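Local coordinates for probable enoyl-CoA hydratase/isomerase (Mycobacterium abscessus, PDB 3SWX), which probably catalyses the hydration or isomerisation of enoyl-CoA thioesters through a crotonase-like fold, at residues G90-W94 against Q95-R99; A163-W166 against M167-D171; A175-A178 against H179-G182; A201-I204 against A205-A208. One frame throughout, in Å; residues are numbered along the deposited sequence.

Interaction 1 (G90-W94 against Q95-R99); sequences GINPW and QVDGR. With EDO (1,2-ethanediol), chain D.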
loop_
_atom_site.group_PDB
_atom_site.type_symbol
_atom_site.label_atom_id
_atom_site.label_comp_id
_atom_site.label_asym_id
_atom_site.label_seq_id
_atom_site.Cartn_x
_atom_site.Cartn_y
_atom_site.Cartn_z
ATOM N N GLY B 90 -16.854 -9.940 24.473
ATOM C CA GLY B 90 -16.445 -8.750 23.742
ATOM C C GLY B 90 -15.464 -9.110 22.642
ATOM O O GLY B 90 -15.085 -10.270 22.486
ATOM N N ILE B 91 -15.075 -8.099 21.866
ATOM C CA ILE B 91 -13.949 -8.198 20.960
ATOM C C ILE B 91 -13.085 -6.954 21.128
ATOM O O ILE B 91 -13.613 -5.850 21.221
ATOM C CB ILE B 91 -14.400 -8.324 19.486
ATOM C CG1 ILE B 91 -13.186 -8.488 18.580
ATOM C CG2 ILE B 91 -15.250 -7.090 19.028
ATOM C CD1 ILE B 91 -13.557 -8.827 17.140
ATOM N N ASN B 92 -11.768 -7.131 21.187
ATOM C CA ASN B 92 -10.865 -5.994 21.270
ATOM C C ASN B 92 -11.197 -5.014 20.126
ATOM O O ASN B 92 -11.116 -5.376 18.960
ATOM C CB ASN B 92 -9.389 -6.450 21.237
ATOM C CG ASN B 92 -8.422 -5.317 21.419
ATOM O OD1 ASN B 92 -8.756 -4.166 21.199
ATOM N ND2 ASN B 92 -7.197 -5.639 21.783
ATOM N N PRO B 93 -11.614 -3.782 20.469
ATOM C CA PRO B 93 -11.985 -2.834 19.413
ATOM C C PRO B 93 -10.857 -2.561 18.420
ATOM O O PRO B 93 -11.142 -2.330 17.260
ATOM C CB PRO B 93 -12.360 -1.561 20.184
ATOM C CG PRO B 93 -12.795 -2.068 21.535
ATOM C CD PRO B 93 -11.849 -3.227 21.811
ATOM N N TRP B 94 -9.604 -2.631 18.881
ATOM C CA TRP B 94 -8.431 -2.490 18.012
ATOM C C TRP B 94 -8.098 -3.760 17.217
ATOM O O TRP B 94 -7.273 -3.720 16.285
ATOM C CB TRP B 94 -7.214 -1.992 18.823
ATOM C CG TRP B 94 -7.417 -0.580 19.237
ATOM C CD1 TRP B 94 -6.980 0.528 18.601
ATOM C CD2 TRP B 94 -8.187 -0.130 20.359
ATOM N NE1 TRP B 94 -7.403 1.662 19.275
ATOM C CE2 TRP B 94 -8.146 1.273 20.358
ATOM C CE3 TRP B 94 -8.890 -0.784 21.382
ATOM C CZ2 TRP B 94 -8.799 2.036 21.329
ATOM C CZ3 TRP B 94 -9.536 -0.014 22.347
ATOM C CH2 TRP B 94 -9.484 1.371 22.311
ATOM N N GLN B 95 -8.737 -4.872 17.574
ATOM C CA GLN B 95 -8.712 -6.093 16.760
ATOM C C GLN B 95 -7.278 -6.556 16.411
ATOM O O GLN B 95 -6.976 -6.923 15.272
ATOM C CB GLN B 95 -9.561 -5.905 15.507
ATOM C CG GLN B 95 -11.018 -5.528 15.805
ATOM C CD GLN B 95 -11.774 -5.075 14.578
ATOM O OE1 GLN B 95 -11.943 -5.834 13.626
ATOM N NE2 GLN B 95 -12.221 -3.827 14.582
ATOM N N VAL B 96 -6.432 -6.564 17.427
ATOM C CA VAL B 96 -5.037 -6.996 17.332
ATOM C C VAL B 96 -4.712 -8.221 18.204
ATOM O O VAL B 96 -3.546 -8.474 18.474
ATOM C CB VAL B 96 -4.079 -5.861 17.746
ATOM C CG1 VAL B 96 -4.024 -4.791 16.699
ATOM C CG2 VAL B 96 -4.481 -5.285 19.106
ATOM N N ASP B 97 -5.723 -8.967 18.653
ATOM C CA ASP B 97 -5.491 -10.165 19.452
ATOM C C ASP B 97 -5.822 -11.427 18.677
ATOM O O ASP B 97 -5.916 -12.478 19.259
ATOM C CB ASP B 97 -6.308 -10.149 20.761
ATOM C CG ASP B 97 -5.942 -8.988 21.674
ATOM O OD1 ASP B 97 -4.764 -8.564 21.690
ATOM O OD2 ASP B 97 -6.838 -8.499 22.383
ATOM N N GLY B 98 -5.971 -11.337 17.365
ATOM C CA GLY B 98 -6.221 -12.518 16.539
ATOM C C GLY B 98 -7.661 -12.629 16.056
ATOM O O GLY B 98 -8.008 -13.572 15.353
ATOM N N ARG B 99 -8.487 -11.655 16.417
ATOM C CA ARG B 99 -9.889 -11.667 16.042
ATOM C C ARG B 99 -10.320 -10.320 15.469
ATOM O O ARG B 99 -10.029 -9.272 16.042
ATOM C CB ARG B 99 -10.720 -12.006 17.283
ATOM C CG ARG B 99 -12.190 -12.290 17.014
ATOM C CD ARG B 99 -12.892 -12.706 18.306
ATOM N NE ARG B 99 -14.337 -12.811 18.137
ATOM C CZ ARG B 99 -15.222 -12.660 19.123
ATOM N NH1 ARG B 99 -14.819 -12.359 20.364
ATOM N NH2 ARG B 99 -16.523 -12.788 18.874
HETATM C C1 EDO D . -5.140 -2.377 22.942
HETATM O O1 EDO D . -4.910 -3.803 22.918
HETATM C C2 EDO D . -5.737 -1.906 24.276
HETATM O O2 EDO D . -5.452 -2.800 25.370
#

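Interaction 2 (A163-W166 against M167-D171); sequences AMRW and MLTAD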
loop_
_atom_site.group_PDB
_atom_site.type_symbol
_atom_site.label_atom_id
_atom_site.label_comp_id
_atom_site.label_asym_id
_atom_site.label_seq_id
_atom_site.Cartn_x
_atom_site.Cartn_y
_atom_site.Cartn_z
ATOM N N ALA B 163 3.964 6.866 6.888
ATOM C CA ALA B 163 3.689 6.395 8.244
ATOM C C ALA B 163 4.784 6.768 9.244
ATOM O O ALA B 163 4.497 7.296 10.332
ATOM C CB ALA B 163 3.433 4.857 8.261
ATOM N N MET B 164 6.030 6.533 8.874
ATOM C CA MET B 164 7.149 6.816 9.787
ATOM C C MET B 164 7.372 8.314 10.066
ATOM O O MET B 164 7.815 8.701 11.149
ATOM C CB MET B 164 8.422 6.152 9.276
ATOM C CG MET B 164 8.363 4.601 9.305
ATOM S SD MET B 164 8.112 4.014 11.011
ATOM C CE MET B 164 7.703 2.263 10.719
ATOM N N ARG B 165 7.095 9.142 9.071
ATOM C CA ARG B 165 7.142 10.586 9.225
ATOM C C ARG B 165 6.331 11.032 10.441
ATOM O O ARG B 165 6.748 11.945 11.179
ATOM C CB ARG B 165 6.595 11.255 7.958
ATOM C CG ARG B 165 6.358 12.757 8.075
ATOM C CD ARG B 165 7.626 13.476 8.396
ATOM N NE ARG B 165 7.407 14.908 8.580
ATOM C CZ ARG B 165 7.197 15.510 9.746
ATOM N NH1 ARG B 165 7.121 14.815 10.883
ATOM N NH2 ARG B 165 7.035 16.822 9.770
ATOM N N TRP B 166 5.176 10.395 10.637
ATOM C CA TRP B 166 4.304 10.712 11.767
ATOM C C TRP B 166 4.536 9.830 12.994
ATOM O O TRP B 166 4.555 10.346 14.119
ATOM C CB TRP B 166 2.814 10.721 11.332
ATOM C CG TRP B 166 2.646 11.572 10.110
ATOM C CD1 TRP B 166 2.254 11.160 8.869
ATOM C CD2 TRP B 166 2.926 12.977 9.990
ATOM N NE1 TRP B 166 2.241 12.220 7.991
ATOM C CE2 TRP B 166 2.669 13.342 8.645
ATOM C CE3 TRP B 166 3.370 13.958 10.882
ATOM C CZ2 TRP B 166 2.836 14.651 8.173
ATOM C CZ3 TRP B 166 3.548 15.263 10.407
ATOM C CH2 TRP B 166 3.264 15.597 9.068
ATOM N N MET B 167 4.739 8.526 12.817
ATOM C CA MET B 167 4.951 7.656 13.988
ATOM C C MET B 167 6.291 7.894 14.723
ATOM O O MET B 167 6.362 7.738 15.952
ATOM C CB MET B 167 4.810 6.174 13.607
ATOM C CG MET B 167 3.408 5.784 13.128
ATOM S SD MET B 167 3.186 3.988 13.028
ATOM C CE MET B 167 4.491 3.561 11.877
ATOM N N LEU B 168 7.333 8.321 14.009
ATOM C CA LEU B 168 8.663 8.453 14.634
ATOM C C LEU B 168 8.889 9.802 15.304
ATOM O O LEU B 168 9.763 9.930 16.167
ATOM C CB LEU B 168 9.793 8.177 13.638
ATOM C CG LEU B 168 9.832 6.801 12.936
ATOM C CD1 LEU B 168 11.099 6.715 12.086
ATOM C CD2 LEU B 168 9.803 5.642 13.937
ATOM N N THR B 169 8.124 10.800 14.888
ATOM C CA THR B 169 8.289 12.171 15.330
ATOM C C THR B 169 7.289 12.610 16.401
ATOM O O THR B 169 7.541 13.577 17.109
ATOM C CB THR B 169 8.100 13.128 14.153
ATOM O OG1 THR B 169 6.764 13.009 13.664
ATOM C CG2 THR B 169 9.117 12.848 13.015
ATOM N N ALA B 170 6.147 11.928 16.481
ATOM C CA ALA B 170 4.996 12.380 17.268
ATOM C C ALA B 170 4.407 13.729 16.794
ATOM O O ALA B 170 3.628 14.328 17.528
ATOM C CB ALA B 170 5.335 12.425 18.775
ATOM N N ASP B 171 4.739 14.188 15.573
ATOM C CA ASP B 171 4.251 15.494 15.098
ATOM C C ASP B 171 2.782 15.396 14.780
ATOM O O ASP B 171 2.296 14.345 14.338
ATOM C CB ASP B 171 4.976 15.970 13.829
ATOM C CG ASP B 171 6.394 16.503 14.100
ATOM O OD1 ASP B 171 6.672 17.011 15.207
ATOM O OD2 ASP B 171 7.235 16.414 13.181
HETATM O O HOH W 1 2.286 11.661 14.771
#

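Interaction 3 (A175-A178 against H179-G182); sequences AVEA and HRIG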
loop_
_atom_site.group_PDB
_atom_site.type_symbol
_atom_site.label_atom_id
_atom_site.label_comp_id
_atom_site.label_asym_id
_atom_site.label_seq_id
_atom_site.Cartn_x
_atom_site.Cartn_y
_atom_site.Cartn_z
ATOM N N ALA B 175 -6.304 16.920 8.787
ATOM C CA ALA B 175 -7.219 16.111 7.965
ATOM C C ALA B 175 -6.742 15.995 6.519
ATOM O O ALA B 175 -6.829 14.908 5.944
ATOM C CB ALA B 175 -8.656 16.672 8.018
ATOM N N VAL B 176 -6.246 17.088 5.936
ATOM C CA VAL B 176 -5.802 17.057 4.529
ATOM C C VAL B 176 -4.683 16.009 4.374
ATOM O O VAL B 176 -4.712 15.188 3.470
ATOM C CB VAL B 176 -5.346 18.464 4.006
ATOM C CG1 VAL B 176 -4.661 18.370 2.639
ATOM C CG2 VAL B 176 -6.551 19.432 3.917
ATOM N N GLU B 177 -3.709 16.036 5.275
ATOM C CA GLU B 177 -2.617 15.088 5.220
ATOM C C GLU B 177 -3.118 13.653 5.481
ATOM O O GLU B 177 -2.720 12.734 4.773
ATOM C CB GLU B 177 -1.521 15.514 6.197
ATOM C CG GLU B 177 -0.351 14.538 6.339
ATOM C CD GLU B 177 0.524 14.404 5.101
ATOM O OE1 GLU B 177 0.375 15.176 4.110
ATOM O OE2 GLU B 177 1.386 13.491 5.144
ATOM N N ALA B 178 -4.018 13.467 6.450
ATOM C CA ALA B 178 -4.556 12.124 6.754
ATOM C C ALA B 178 -5.292 11.502 5.540
ATOM O O ALA B 178 -5.224 10.283 5.293
ATOM C CB ALA B 178 -5.466 12.161 8.002
ATOM N N HIS B 179 -5.939 12.369 4.766
ATOM C CA HIS B 179 -6.664 12.002 3.570
ATOM C C HIS B 179 -5.713 11.731 2.404
ATOM O O HIS B 179 -5.928 10.790 1.625
ATOM C CB HIS B 179 -7.628 13.134 3.232
ATOM C CG HIS B 179 -8.367 12.950 1.953
ATOM N ND1 HIS B 179 -9.272 11.929 1.765
ATOM C CD2 HIS B 179 -8.381 13.680 0.815
ATOM C CE1 HIS B 179 -9.802 12.032 0.559
ATOM N NE2 HIS B 179 -9.280 13.085 -0.037
ATOM N N ARG B 180 -4.662 12.547 2.299
ATOM C CA ARG B 180 -3.640 12.371 1.260
ATOM C C ARG B 180 -3.020 10.981 1.357
ATOM O O ARG B 180 -2.887 10.279 0.350
ATOM C CB ARG B 180 -2.521 13.398 1.368
ATOM C CG ARG B 180 -1.688 13.493 0.068
ATOM C CD ARG B 180 -0.535 14.489 0.204
ATOM N NE ARG B 180 0.413 14.079 1.235
ATOM C CZ ARG B 180 1.404 13.201 1.068
ATOM N NH1 ARG B 180 1.607 12.625 -0.109
ATOM N NH2 ARG B 180 2.199 12.909 2.092
ATOM N N ILE B 181 -2.689 10.577 2.579
ATOM C CA ILE B 181 -1.962 9.331 2.772
ATOM C C ILE B 181 -2.842 8.116 3.011
ATOM O O ILE B 181 -2.323 7.047 3.298
ATOM C CB ILE B 181 -0.863 9.477 3.836
ATOM C CG1 ILE B 181 -1.445 9.589 5.251
ATOM C CG2 ILE B 181 0.021 10.700 3.476
ATOM C CD1 ILE B 181 -0.398 9.906 6.320
ATOM N N GLY B 182 -4.163 8.271 2.904
ATOM C CA GLY B 182 -5.072 7.126 2.825
ATOM C C GLY B 182 -5.774 6.677 4.096
ATOM O O GLY B 182 -6.593 5.744 4.038
#

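Interaction 4 (A201-I204 against A205-A208); sequences AQTI and ARQA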
loop_
_atom_site.group_PDB
_atom_site.type_symbol
_atom_site.label_atom_id
_atom_site.label_comp_id
_atom_site.label_asym_id
_atom_site.label_seq_id
_atom_site.Cartn_x
_atom_site.Cartn_y
_atom_site.Cartn_z
ATOM N N ALA B 201 -22.920 3.996 5.693
ATOM C CA ALA B 201 -23.355 2.790 6.390
ATOM C C ALA B 201 -24.702 2.294 5.849
ATOM O O ALA B 201 -24.883 1.106 5.644
ATOM C CB ALA B 201 -23.464 3.088 7.905
ATOM N N GLN B 202 -25.635 3.214 5.597
ATOM C CA GLN B 202 -26.931 2.840 5.033
ATOM C C GLN B 202 -26.780 2.286 3.605
ATOM O O GLN B 202 -27.502 1.364 3.213
ATOM C CB GLN B 202 -27.903 4.025 5.051
ATOM C CG GLN B 202 -28.325 4.489 6.441
ATOM C CD GLN B 202 -29.134 3.453 7.232
ATOM O OE1 GLN B 202 -29.554 2.421 6.692
ATOM N NE2 GLN B 202 -29.332 3.724 8.536
ATOM N N THR B 203 -25.850 2.838 2.831
ATOM C CA THR B 203 -25.610 2.308 1.481
ATOM C C THR B 203 -25.121 0.887 1.571
ATOM O O THR B 203 -25.591 0.016 0.829
ATOM C CB THR B 203 -24.611 3.156 0.697
ATOM O OG1 THR B 203 -25.148 4.477 0.580
ATOM C CG2 THR B 203 -24.393 2.581 -0.699
ATOM N N ILE B 204 -24.208 0.653 2.513
ATOM C CA ILE B 204 -23.694 -0.691 2.784
ATOM C C ILE B 204 -24.833 -1.623 3.151
ATOM O O ILE B 204 -24.905 -2.762 2.652
ATOM C CB ILE B 204 -22.613 -0.681 3.897
ATOM C CG1 ILE B 204 -21.343 0.004 3.388
ATOM C CG2 ILE B 204 -22.247 -2.106 4.305
ATOM C CD1 ILE B 204 -20.233 0.128 4.420
ATOM N N ALA B 205 -25.739 -1.122 3.994
ATOM C CA ALA B 205 -26.885 -1.898 4.463
ATOM C C ALA B 205 -27.941 -2.217 3.389
ATOM O O ALA B 205 -28.770 -3.107 3.592
ATOM C CB ALA B 205 -27.535 -1.203 5.688
ATOM N N ARG B 206 -27.937 -1.497 2.267
ATOM C CA ARG B 206 -28.803 -1.832 1.132
ATOM C C ARG B 206 -28.187 -2.942 0.256
ATOM O O ARG B 206 -28.862 -3.490 -0.615
ATOM C CB ARG B 206 -29.087 -0.599 0.247
ATOM C CG ARG B 206 -29.846 0.530 0.926
ATOM C CD ARG B 206 -30.365 1.567 -0.071
ATOM N NE ARG B 206 -29.280 2.277 -0.746
ATOM C CZ ARG B 206 -28.630 3.339 -0.255
ATOM N NH1 ARG B 206 -27.668 3.894 -0.982
ATOM N NH2 ARG B 206 -28.927 3.851 0.945
ATOM N N GLN B 207 -26.909 -3.278 0.483
ATOM C CA GLN B 207 -26.260 -4.329 -0.296
ATOM C C GLN B 207 -26.450 -5.691 0.375
ATOM O O GLN B 207 -26.927 -5.784 1.514
ATOM C CB GLN B 207 -24.778 -4.016 -0.482
ATOM C CG GLN B 207 -24.518 -2.537 -0.800
ATOM C CD GLN B 207 -25.338 -2.031 -1.974
ATOM O OE1 GLN B 207 -25.426 -2.691 -3.013
ATOM N NE2 GLN B 207 -25.925 -0.854 -1.822
ATOM N N ALA B 208 -26.087 -6.749 -0.340
ATOM C CA ALA B 208 -26.321 -8.107 0.155
ATOM C C ALA B 208 -25.345 -8.422 1.275
ATOM O O ALA B 208 -24.152 -8.501 1.006
ATOM C CB ALA B 208 -26.159 -9.107 -0.976
HETATM O O HOH W 2 -27.274 6.321 2.067
HETATM O O HOH W 3 -25.507 -5.338 3.857
#

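Interaction 1 (G90-W94 against Q95-R99)
Asn-92 works at both ends of its amide in a tight reversal, a type I beta turn from Asn-92 to Gln-95 overlaid by an Asx turn, in the loop between helix 76-81 and strand 105-109. ND2 reaches Asp-97 OD2 at 2.9 Å in a nearly straight bond (170°); OD2 lies in the amide plane of Asn-92 but is met from above the carboxylate plane, the two groups being turned 55° apart. The same ND2 also donates to O1 of a bound 1,2-ethanediol (3.1 Å), probably picked up from the crystallisation liquor. OD1 accepts from Trp-94 N at 2.9 Å, and the turn is closed by Gln-95 N to Asn-92 O at 2.8 Å. Gln-95, extended beyond CG, brings NE2 to Pro-93 O at 3.3 Å, while OE1 takes the backbone N-H of Leu-101. Farther along, the extended Arg-99 side chain runs past Ile-91, whose CB lies over one guanidinium face. Outside the turn, Arg-153 binds the carbonyls of Trp-94 and Gln-95, Trp-94 NE1 donates to Leu-116 O, and Pro-93 packs on helix 35-50. With CG1 anti to the backbone N (chi1 -177°), Ile-91 brings CD1 to 3.7 Å from Arg-99 CG.

Interaction 2 (A163-W166 against M167-D171)
Across the end of helix 160-167 the backbone keeps i to i+4 bonding, Met-167 N to Ala-163 O (2.8 Å) and Leu-168 N to Met-164 O, before Ala-170 turns away with positive phi (62°). An ST turn spans this residue: Thr-169 OG1 accepts from Asp-171 N at 3.0 Å. The same hydroxyl donates to Arg-165 O at 2.7 Å, in the carbonyl plane, so one side chain joins the last helical turn to the chain leaving it. A chi1 of 63° sets OG1 between the backbone N and the carbonyl carbon, where it can serve both partners. Arg-165 bends at chi2 and carries its guanidinium to Asp-171, beyond the helix end: NH1 meets OD2 on its anti lone pair at 2.8 Å in a salt bridge, with the guanidinium and carboxylate planes 78° apart. Trp-166 lies against this arm, with Arg-165 CG over the centre of one indole face and Asp-171 CB at the ring edge. Its NE1 donates to Glu-177, and Phe-173 stacks on the ring. On another flank, Met-164 and Met-167 bring their CE methyls to 3.7 Å, Ala-163 CB touches Met-167 CE, and Leu-168 CD2 lies 3.8 Å from Met-164 SD. Met-167 also packs on Phe-154 of helix 150-158, whereas Met-164 and Leu-168 meet Ala-219 and Thr-215 of the second subunit. One water donates to both Trp-166 O and Asp-171 O, at 2.7 Å from each oxygen.

Interaction 3 (A175-A178 against H179-G182)
The short helix 175-180 and its C-terminal exit carry an i to i+3 salt bridge between Glu-177 and Arg-180. The arginine grips the carboxylate side-on: NE donates to OE1 at 3.1 Å, nearly straight (171°) and in the guanidinium plane, and NH2 donates to OE2 at 3.2 Å. The carboxylate is twisted 39° from the guanidinium plane, so OE1 is met from above its own plane and OE2 from the syn side. Both side chains leave the helix with CG anti to the backbone N and then bend, Glu-177 at chi2 (68°) and Arg-180 at chi3, which lays them side by side and pointing the same way. Ile-181 CG2 lies over the rim of one guanidinium face and also reaches Glu-177 OE2 at 3.5 Å, giving the ion pair an apolar flank. Backbone bonds from His-179 N to Ala-175 O, Arg-180 N to Val-176 O and Ile-181 N to Glu-177 O (3.1 Å) complete the turns. Gly-182 follows with positive phi, a conformation suited to glycine. His-179 ND1 bonds to Val-184 O. Ala-175 and His-179 rest on Ile-187 of strand 186-188, while Ile-181 fits against Phe-154 and Ala-158 of helix 150-158 and Asn-162 and Trp-166 of helix 160-167.

Interaction 4 (A201-I204 against A205-A208)
Gln-207 turns its CG beside the backbone N (chi1 -42°) and bends again at chi2 (-53°), bringing its amide back alongside Thr-203; Arg-206, bent at chi3 (-65°), folds its guanidinium over the same residue. Gln-207 NE2 donates to Thr-203 O at 2.8 Å, with the carbonyl oxygen in the plane of the amide. Arg-206 N binds this oxygen too, at 3.1 Å and from the opposite face of the carbonyl, so Thr-203 O is held by two donors. The guanidinium lies with one face against Thr-203 CA, and its NH1 makes a weak bond to Thr-203 OG1 at 3.0 Å. OG1 is also hydrogen-bonded to Ala-199 O, one turn earlier in the helix. A water accepts from Arg-206 NH2 and is hydrogen-bonded to Thr-203 OG1, bridging the pair at the guanidinium edge. This is the C-terminal end of helix 193-205, where i to i+4 bonding, as in Ala-205 N to Ala-201 O (2.9 Å), gives way to i to i+3 bonding: Gln-207 N donates to Ile-204 O at 3.0 Å, from well above the carbonyl plane. A second water donates to that same oxygen and to Gln-207 O, at 2.8 Å from the latter. Ala-208 then stands at the N-cap position of helix 209-225. Ala-201 faces Val-19, Ala-56 and Val-58 of the central sheet, and Ile-204 and Gln-207 lie against Val-212 of the next helix. Gln-207 OE1 accepts from Asn-141 ND2 of the third subunit, whose Thr-169 packs on Ile-204 and Gln-207.

Interaction 1 is the most buried of the four and the only one without a helix, relying on side-chain amides bonded to carbonyls and a carboxylate round a beta turn. Interactions 2, 3 and 4 all involve helix ends and are partly buried. Interactions 2 and 3 touch directly through Trp-166 and Glu-177, and each contains an arginine-carboxylate salt bridge; in interaction 4 the arginine meets a threonine instead, beside a glutamine and bridging waters. Although the centres of interactions 2 and 4 lie about 35 Å apart within one chain, they meet between subunits: Asp-171 of one copy packs on Thr-203 of another. Interaction 1 also reaches a neighbouring subunit, through Val-96, and interaction 3 through His-179 and Arg-180.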